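Local coordinates for ferulic acid decarboxylase 1 (Candida dubliniensis, PDB 4ZAD), which probably catalyses the reversible decarboxylation of cinnamic, ferulic and p-coumaric acids to their vinyl derivatives, using prenylated FMN as cofactor, at residues I355-V359 and A371-N375. Numbering follows the deposited sequence.
Sequences IVEDV and AVKIN
Val356 and Val359 pair antiparallel with Ile374 and Val372 in a beta hairpin of the UbiD C-terminal domain, and between them a beta bulge sets both Glu357 and Asp358 against Lys373. Lys373 O receives Glu357 N at 2.7 Å, while Lys373 N donates to Asp358 O at 2.9 Å; the near-helical backbone of Glu357 (psi -33°) makes the kink. Beyond it, Asn375 N reaches Ile355 O at 2.8 Å.

The valines and Ile374 share one face, where Val356 and Val359 meet Ile346 of helix 334-347 and Ile374 meets Leu379 of helix 376-381. Here Val356 CG2 touches both Ile374 CD1 and Val372 CG1, and Val359 lies alongside Val372, methyl to methyl. On the other face Lys373 rises fully extended, its CG trans to the backbone N (chi1 -178°), bringing CE within 3.7 Å of Glu357 OE1; the salt bridge from NZ is long. Asp358 instead pairs its carboxylate with Lys100 and Lys343, two salt bridges that probably favour its charged form. Asn375 caps the following helix through OD1, bound to Glu378 N. Its amide plane lies 65° from that of the Glu357 carboxylate, and ND2 gives OE2 a weak, bent hydrogen bond of 3.2 Å.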
ATOM      1  N   ILE A 355     -19.825   8.682  15.726  1.00 29.30           N
ATOM      2  CA  ILE A 355     -19.296   8.775  14.363  1.00 28.68           C
ATOM      3  C   ILE A 355     -18.293   7.715  13.960  1.00 28.34           C
ATOM      4  O   ILE A 355     -18.125   7.487  12.776  1.00 27.73           O
ATOM      5  CB  ILE A 355     -18.586  10.134  14.103  1.00 29.00           C
ATOM      6  CG1 ILE A 355     -17.419  10.338  15.067  1.00 28.47           C
ATOM      7  CG2 ILE A 355     -19.585  11.298  14.139  1.00 27.60           C
ATOM      8  CD1 ILE A 355     -16.677  11.625  14.837  1.00 28.65           C
ATOM      9  N   VAL A 356     -17.612   7.083  14.916  1.00 28.03           N
ATOM     10  CA  VAL A 356     -16.555   6.125  14.576  1.00 26.94           C
ATOM     11  C   VAL A 356     -17.113   4.745  14.424  1.00 27.46           C
ATOM     12  O   VAL A 356     -17.551   4.139  15.405  1.00 27.48           O
ATOM     13  CB  VAL A 356     -15.449   6.037  15.637  1.00 26.69           C
ATOM     14  CG1 VAL A 356     -14.480   4.867  15.293  1.00 26.07           C
ATOM     15  CG2 VAL A 356     -14.716   7.341  15.764  1.00 23.79           C
ATOM     16  N   GLU A 357     -17.030   4.201  13.214  1.00 28.12           N
ATOM     17  CA  GLU A 357     -17.583   2.873  12.942  1.00 28.46           C
ATOM     18  C   GLU A 357     -16.648   1.733  13.281  1.00 27.54           C
ATOM     19  O   GLU A 357     -17.095   0.655  13.664  1.00 28.18           O
ATOM     20  CB  GLU A 357     -17.987   2.757  11.483  1.00 28.80           C
ATOM     21  CG  GLU A 357     -19.397   3.312  11.224  1.00 32.84           C
ATOM     22  CD  GLU A 357     -19.797   3.250   9.749  1.00 36.61           C
ATOM     23  OE1 GLU A 357     -19.473   2.235   9.080  1.00 39.01           O
ATOM     24  OE2 GLU A 357     -20.429   4.218   9.260  1.00 39.54           O
ATOM     25  N   ASP A 358     -15.349   1.968  13.120  1.00 26.63           N
ATOM     26  CA  ASP A 358     -14.324   0.920  13.199  1.00 25.03           C
ATOM     27  C   ASP A 358     -12.960   1.582  13.174  1.00 23.59           C
ATOM     28  O   ASP A 358     -12.821   2.698  12.682  1.00 23.01           O
ATOM     29  CB  ASP A 358     -14.444  -0.048  12.022  1.00 25.47           C
ATOM     30  CG  ASP A 358     -15.275  -1.289  12.334  1.00 28.00           C
ATOM     31  OD1 ASP A 358     -15.406  -1.692  13.517  1.00 31.14           O
ATOM     32  OD2 ASP A 358     -15.793  -1.882  11.370  1.00 31.83           O
ATOM     33  N   VAL A 359     -11.968   0.921  13.759  1.00 22.59           N
ATOM     34  CA  VAL A 359     -10.585   1.330  13.634  1.00 21.62           C
ATOM     35  C   VAL A 359      -9.750   0.088  13.388  1.00 22.08           C
ATOM     36  O   VAL A 359     -10.087  -0.994  13.863  1.00 23.08           O
ATOM     37  CB  VAL A 359     -10.056   2.101  14.885  1.00 21.49           C
ATOM     38  CG1 VAL A 359     -11.083   3.118  15.367  1.00 19.51           C
ATOM     39  CG2 VAL A 359      -9.648   1.163  16.002  1.00 19.41           C
ATOM     40  N   ALA A 371      -6.203   3.452  10.992  1.00 17.55           N
ATOM     41  CA  ALA A 371      -7.284   3.958  10.173  1.00 17.96           C
ATOM     42  C   ALA A 371      -8.477   4.105  11.079  1.00 18.84           C
ATOM     43  O   ALA A 371      -8.741   3.201  11.905  1.00 18.97           O
ATOM     44  CB  ALA A 371      -7.594   2.983   9.032  1.00 17.25           C
ATOM     45  N   VAL A 372      -9.209   5.210  10.915  1.00 19.37           N
ATOM     46  CA  VAL A 372     -10.445   5.466  11.681  1.00 19.99           C
ATOM     47  C   VAL A 372     -11.627   5.693  10.759  1.00 19.91           C
ATOM     48  O   VAL A 372     -11.701   6.708  10.106  1.00 19.94           O
ATOM     49  CB  VAL A 372     -10.250   6.706  12.556  1.00 20.31           C
ATOM     50  CG1 VAL A 372     -11.562   7.135  13.207  1.00 19.87           C
ATOM     51  CG2 VAL A 372      -9.180   6.405  13.599  1.00 20.78           C
ATOM     52  N   LYS A 373     -12.541   4.749  10.691  1.00 20.36           N
ATOM     53  CA  LYS A 373     -13.637   4.831   9.733  1.00 21.69           C
ATOM     54  C   LYS A 373     -14.843   5.607  10.302  1.00 22.93           C
ATOM     55  O   LYS A 373     -15.471   5.163  11.252  1.00 24.35           O
ATOM     56  CB  LYS A 373     -14.059   3.432   9.336  1.00 21.94           C
ATOM     57  CG  LYS A 373     -15.171   3.390   8.302  1.00 23.11           C
ATOM     58  CD  LYS A 373     -15.463   1.956   7.847  1.00 21.95           C
ATOM     59  CE  LYS A 373     -16.575   1.935   6.801  1.00 22.97           C
ATOM     60  NZ  LYS A 373     -16.994   0.564   6.461  1.00 21.51           N
ATOM     61  N   ILE A 374     -15.143   6.753   9.702  1.00 24.01           N
ATOM     62  CA  ILE A 374     -16.157   7.725  10.136  1.00 24.35           C
ATOM     63  C   ILE A 374     -17.421   7.613   9.299  1.00 25.38           C
ATOM     64  O   ILE A 374     -17.367   7.644   8.082  1.00 24.87           O
ATOM     65  CB  ILE A 374     -15.629   9.190   9.931  1.00 24.25           C
ATOM     66  CG1 ILE A 374     -14.310   9.417  10.697  1.00 23.86           C
ATOM     67  CG2 ILE A 374     -16.665  10.208  10.275  1.00 23.42           C
ATOM     68  CD1 ILE A 374     -14.324   8.988  12.160  1.00 22.75           C
ATOM     69  N   ASN A 375     -18.554   7.466   9.976  1.00 27.30           N
ATOM     70  CA  ASN A 375     -19.880   7.630   9.408  1.00 28.12           C
ATOM     71  C   ASN A 375     -20.145   9.105   9.060  1.00 28.82           C
ATOM     72  O   ASN A 375     -20.415   9.915   9.944  1.00 29.44           O
ATOM     73  CB  ASN A 375     -20.884   7.158  10.448  1.00 28.63           C
ATOM     74  CG  ASN A 375     -22.325   7.167   9.935  1.00 31.10           C
ATOM     75  OD1 ASN A 375     -22.852   8.208   9.507  1.00 32.84           O
ATOM     76  ND2 ASN A 375     -22.964   6.001   9.976  1.00 30.11           N
TER